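PDB 1ZB1: vacuolar-sorting protein BRO1, which helps concentrate and sort multivesicular-body cargo into intralumenal vesicles and recruits the DOA4 deubiquitinase to endosomes, the chain here being its Bro1 domain. Local coordinates for residues L196-D201 / Y208-K213; T218-Q223 / I338-A343. One frame throughout, in Å; residues are numbered along the deposited sequence.

Interaction 1. Residues L196-D201 / Y208-K213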
# COMPACT_ATOMS: atom_id res chain seq x y z
N LEU A 196 -8.56 -11.53 8.30
CA LEU A 196 -8.50 -11.45 9.75
C LEU A 196 -9.82 -10.95 10.33
O LEU A 196 -10.23 -11.37 11.42
CB LEU A 196 -7.36 -10.52 10.19
CG LEU A 196 -5.97 -11.14 10.37
CD1 LEU A 196 -5.59 -11.91 9.13
CD2 LEU A 196 -4.95 -10.05 10.66
N LYS A 197 -10.48 -10.06 9.61
CA LYS A 197 -11.76 -9.52 10.06
C LYS A 197 -12.83 -10.61 10.15
O LYS A 197 -13.49 -10.74 11.18
CB LYS A 197 -12.24 -8.41 9.12
CG LYS A 197 -13.61 -7.87 9.46
CD LYS A 197 -14.05 -6.80 8.48
CE LYS A 197 -15.48 -6.35 8.76
NZ LYS A 197 -15.65 -5.91 10.17
N LEU A 198 -13.01 -11.38 9.08
CA LEU A 198 -14.02 -12.43 9.08
C LEU A 198 -13.75 -13.48 10.15
O LEU A 198 -14.68 -14.09 10.67
CB LEU A 198 -14.09 -13.11 7.71
CG LEU A 198 -14.53 -12.25 6.52
CD1 LEU A 198 -14.92 -13.17 5.38
CD2 LEU A 198 -15.72 -11.37 6.89
N LEU A 199 -12.48 -13.67 10.48
CA LEU A 199 -12.10 -14.64 11.51
C LEU A 199 -12.45 -14.13 12.90
O LEU A 199 -12.33 -14.86 13.88
CB LEU A 199 -10.60 -14.95 11.41
CG LEU A 199 -10.19 -16.05 10.41
CD1 LEU A 199 -10.87 -15.82 9.07
CD2 LEU A 199 -8.68 -16.05 10.26
N ASN A 200 -12.87 -12.87 12.98
CA ASN A 200 -13.26 -12.27 14.26
C ASN A 200 -14.78 -12.33 14.38
O ASN A 200 -15.33 -12.09 15.46
CB ASN A 200 -12.80 -10.82 14.35
CG ASN A 200 -11.32 -10.69 14.63
OD1 ASN A 200 -10.78 -11.36 15.51
ND2 ASN A 200 -10.64 -9.82 13.88
N ASP A 201 -15.45 -12.63 13.28
CA ASP A 201 -16.90 -12.73 13.26
C ASP A 201 -17.30 -14.17 13.56
O ASP A 201 -17.03 -15.08 12.77
CB ASP A 201 -17.45 -12.32 11.89
CG ASP A 201 -18.96 -12.33 11.84
OD1 ASP A 201 -19.59 -11.54 12.58
OD2 ASP A 201 -19.53 -13.13 11.07
N TYR A 208 -16.25 -21.97 6.18
CA TYR A 208 -15.01 -22.59 5.73
C TYR A 208 -14.64 -22.28 4.29
O TYR A 208 -13.53 -21.83 4.01
CB TYR A 208 -15.09 -24.10 5.95
CG TYR A 208 -15.31 -24.47 7.40
CD1 TYR A 208 -15.85 -25.70 7.76
CD2 TYR A 208 -14.97 -23.58 8.42
CE1 TYR A 208 -16.06 -26.04 9.10
CE2 TYR A 208 -15.16 -23.90 9.76
CZ TYR A 208 -15.71 -25.13 10.09
OH TYR A 208 -15.91 -25.43 11.41
N THR A 209 -15.57 -22.52 3.38
CA THR A 209 -15.33 -22.27 1.97
C THR A 209 -14.90 -20.82 1.69
O THR A 209 -13.96 -20.58 0.93
CB THR A 209 -16.59 -22.61 1.15
OG1 THR A 209 -16.36 -22.33 -0.24
CG2 THR A 209 -17.78 -21.80 1.64
N LEU A 210 -15.57 -19.86 2.32
CA LEU A 210 -15.26 -18.45 2.13
C LEU A 210 -13.84 -18.12 2.59
O LEU A 210 -13.03 -17.58 1.81
CB LEU A 210 -16.25 -17.58 2.93
CG LEU A 210 -16.70 -16.21 2.39
CD1 LEU A 210 -17.09 -15.35 3.58
CD2 LEU A 210 -15.60 -15.54 1.59
N ILE A 211 -13.54 -18.42 3.84
CA ILE A 211 -12.22 -18.16 4.41
C ILE A 211 -11.14 -18.76 3.52
O ILE A 211 -10.13 -18.12 3.23
CB ILE A 211 -12.10 -18.73 5.85
CG1 ILE A 211 -12.95 -17.89 6.81
CG2 ILE A 211 -10.65 -18.69 6.32
CD1 ILE A 211 -14.41 -17.87 6.49
N SER A 212 -11.36 -19.99 3.07
CA SER A 212 -10.41 -20.68 2.20
C SER A 212 -10.10 -19.89 0.93
O SER A 212 -8.93 -19.71 0.56
CB SER A 212 -10.94 -22.06 1.83
OG SER A 212 -10.06 -22.71 0.94
N LYS A 213 -11.15 -19.43 0.25
CA LYS A 213 -10.99 -18.67 -0.99
C LYS A 213 -10.28 -17.34 -0.76
O LYS A 213 -9.41 -16.95 -1.54
CB LYS A 213 -12.36 -18.43 -1.63
CG LYS A 213 -13.17 -19.71 -1.80
CD LYS A 213 -14.57 -19.46 -2.35
CE LYS A 213 -14.55 -19.24 -3.85
NZ LYS A 213 -15.93 -19.32 -4.41

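Interaction 2. Residues T218-Q223 / I338-A343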
# COMPACT_ATOMS: atom_id res chain seq x y z
N THR A 218 -5.05 -14.01 -0.61
CA THR A 218 -4.01 -13.34 0.18
C THR A 218 -2.64 -13.90 -0.20
O THR A 218 -1.67 -13.16 -0.38
CB THR A 218 -4.24 -13.54 1.69
OG1 THR A 218 -5.55 -13.07 2.04
CG2 THR A 218 -3.20 -12.77 2.50
N CYS A 219 -2.59 -15.22 -0.34
CA CYS A 219 -1.36 -15.90 -0.73
C CYS A 219 -0.90 -15.42 -2.10
O CYS A 219 0.25 -15.01 -2.27
CB CYS A 219 -1.58 -17.42 -0.77
SG CYS A 219 -0.29 -18.32 -1.66
N ASN A 220 -1.80 -15.44 -3.08
CA ASN A 220 -1.46 -15.01 -4.43
C ASN A 220 -0.94 -13.57 -4.46
O ASN A 220 -0.00 -13.26 -5.20
CB ASN A 220 -2.66 -15.14 -5.38
CG ASN A 220 -3.11 -16.59 -5.56
OD1 ASN A 220 -2.32 -17.53 -5.43
ND2 ASN A 220 -4.38 -16.78 -5.89
N LEU A 221 -1.55 -12.70 -3.67
CA LEU A 221 -1.12 -11.30 -3.62
C LEU A 221 0.31 -11.16 -3.08
O LEU A 221 1.12 -10.42 -3.64
CB LEU A 221 -2.10 -10.50 -2.75
CG LEU A 221 -3.23 -9.73 -3.45
CD1 LEU A 221 -3.46 -10.23 -4.86
CD2 LEU A 221 -4.50 -9.84 -2.60
N PHE A 222 0.62 -11.86 -1.99
CA PHE A 222 1.98 -11.77 -1.45
C PHE A 222 2.96 -12.46 -2.41
O PHE A 222 4.15 -12.14 -2.42
CB PHE A 222 2.03 -12.38 -0.05
CG PHE A 222 1.58 -11.43 1.03
CD1 PHE A 222 2.35 -10.31 1.36
CD2 PHE A 222 0.36 -11.62 1.69
CE1 PHE A 222 1.91 -9.40 2.33
CE2 PHE A 222 -0.08 -10.72 2.66
CZ PHE A 222 0.70 -9.60 2.98
N GLN A 223 2.45 -13.37 -3.23
CA GLN A 223 3.26 -14.08 -4.22
C GLN A 223 3.82 -13.05 -5.21
O GLN A 223 4.94 -13.19 -5.70
CB GLN A 223 2.39 -15.11 -4.96
CG GLN A 223 3.11 -15.94 -6.01
CD GLN A 223 4.19 -16.84 -5.43
OE1 GLN A 223 5.33 -16.41 -5.24
NE2 GLN A 223 3.83 -18.08 -5.14
N ILE A 338 -8.97 -24.81 -5.18
CA ILE A 338 -9.39 -23.67 -4.36
C ILE A 338 -9.35 -22.43 -5.24
O ILE A 338 -8.29 -22.03 -5.72
CB ILE A 338 -8.44 -23.45 -3.17
CG1 ILE A 338 -8.34 -24.74 -2.34
CG2 ILE A 338 -8.95 -22.31 -2.30
CD1 ILE A 338 -7.39 -24.64 -1.16
N LYS A 339 -10.52 -21.83 -5.45
CA LYS A 339 -10.64 -20.64 -6.29
C LYS A 339 -10.54 -19.34 -5.50
O LYS A 339 -11.46 -18.97 -4.76
CB LYS A 339 -11.97 -20.71 -7.04
CG LYS A 339 -12.16 -22.04 -7.76
CD LYS A 339 -13.61 -22.27 -8.14
CE LYS A 339 -13.82 -23.67 -8.69
NZ LYS A 339 -15.26 -23.96 -8.97
N ALA A 340 -9.42 -18.65 -5.66
CA ALA A 340 -9.15 -17.40 -4.96
C ALA A 340 -10.23 -16.32 -5.13
O ALA A 340 -10.81 -16.18 -6.20
CB ALA A 340 -7.80 -16.85 -5.39
N LEU A 341 -10.47 -15.57 -4.06
CA LEU A 341 -11.45 -14.49 -4.08
C LEU A 341 -10.81 -13.19 -3.58
O LEU A 341 -10.54 -13.04 -2.38
CB LEU A 341 -12.65 -14.85 -3.19
CG LEU A 341 -13.76 -13.79 -3.12
CD1 LEU A 341 -14.38 -13.62 -4.50
CD2 LEU A 341 -14.81 -14.20 -2.11
N ASP A 342 -10.58 -12.26 -4.50
CA ASP A 342 -9.99 -10.95 -4.20
C ASP A 342 -11.12 -10.02 -3.73
O ASP A 342 -11.99 -9.67 -4.52
CB ASP A 342 -9.35 -10.37 -5.47
CG ASP A 342 -8.47 -9.16 -5.19
OD1 ASP A 342 -8.70 -8.45 -4.19
OD2 ASP A 342 -7.56 -8.91 -6.00
N ALA A 343 -11.09 -9.60 -2.47
CA ALA A 343 -12.14 -8.74 -1.92
C ALA A 343 -11.88 -7.24 -1.98
O ALA A 343 -12.72 -6.44 -1.54
CB ALA A 343 -12.44 -9.15 -0.48

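Interaction 1. Residues L196-D201 / Y208-K213
Leu-198 and Leu-210 meet methyl to methyl, CD1 against CD1 at 3.6 Å, near the turn of an antiparallel helical hairpin in the Bro1 domain: helix 176-198 comes in, a short loop reverses the chain, and helix 208-230 leads back. These two side chains cross at about a right angle, and only the CD1 branch of each comes within 4.2 Å of the other. Beside them, CD1 of Leu-199 lies against the forked root of Ile-211, 3.7 Å from CG1 and 4.0 Å from CG2. With CG anti to the carbonyl carbon (chi1 -85°), Leu-199 swings that methyl over to the second helix although its CB is not aimed there. The contact is wholly apolar and modest, burying 155 Å² in all.

One shell out, Ile-211 is backed by Tyr-262 of helix 242-269, and Ser-212 on the same helical turn packs on His-263. On the incoming side, Leu-196 lies on Tyr-145 and Tyr-255, while Lys-197 NZ forms a salt bridge with Asp-144. The first segment closes in a type I turn from Leu-198 to Asp-201, with Asp-201 N bonded to Leu-198 O at 3.1 Å. Just past that turn, Asp-201 OD2 accepts a hydrogen bond from Ser-204 N in the connecting loop.

Interaction 2. Residues T218-Q223 / I338-A343
Asp-342 OD1 is held by two donors, NE2 of His-187 on helix 176-198 and the backbone N of Ile-344, the second bond making an Asx turn. With one carboxylate oxygen so fixed, the other, OD2, is left at the side of Leu-221, whose CD1 lies 4.5 Å away; that is a loose approach between a methyl and an oxygen rather than a bond. The Asp-342 carboxylate arrives there because CG stands opposite the backbone N (chi1 -168°). The paired His-187 would probably favour the charged form of the acid.

The closer touch is at Asn-220, where the amide nitrogen ND2 comes to 3.5 Å from the CB methyl of Ala-340. Asn-220 has CG beside its own backbone N (chi1 -64°), and both residues direct CB at each other, with their CA atoms 8.1 Å apart. Ala-340 also packs on Arg-216, one turn earlier on the helix.

Gln-191 of helix 176-198 bonds to the loop farther along: OE1 accepts from Ala-343 N, and NE2 makes a weak bond to Leu-341 O. It also packs against Thr-218 and Leu-221. Within the helix, the Thr-218 methyl CG2 sits at the edge of the Phe-222 ring, in its plane.

The arrangement is thus an extended, irregular segment laid across helix 208-230 and pinned by side chains of helix 176-198, a loop strapped over a helical hairpin in the mainly helical Bro1 domain.

Both interactions use helix 208-230, interaction 1 its first turns and interaction 2 the middle, and their centres lie 13 Å apart on the same side of the chain's centre. Along the sequence they come in series: the hairpin of 196-201 with 208-213 closes first, and 338-343 returns 115 residues after 218-223, from the loop between helices 303-322 and 349-371. The two meet directly where Lys-213 O probably accepts a hydrogen bond from Leu-341 N at 3.1 Å, and where Leu-210 and Leu-341 pack together. The loop thus packs against the same helix that forms the second arm of the hairpin, tying two parts of the Bro1 domain that are far apart in sequence.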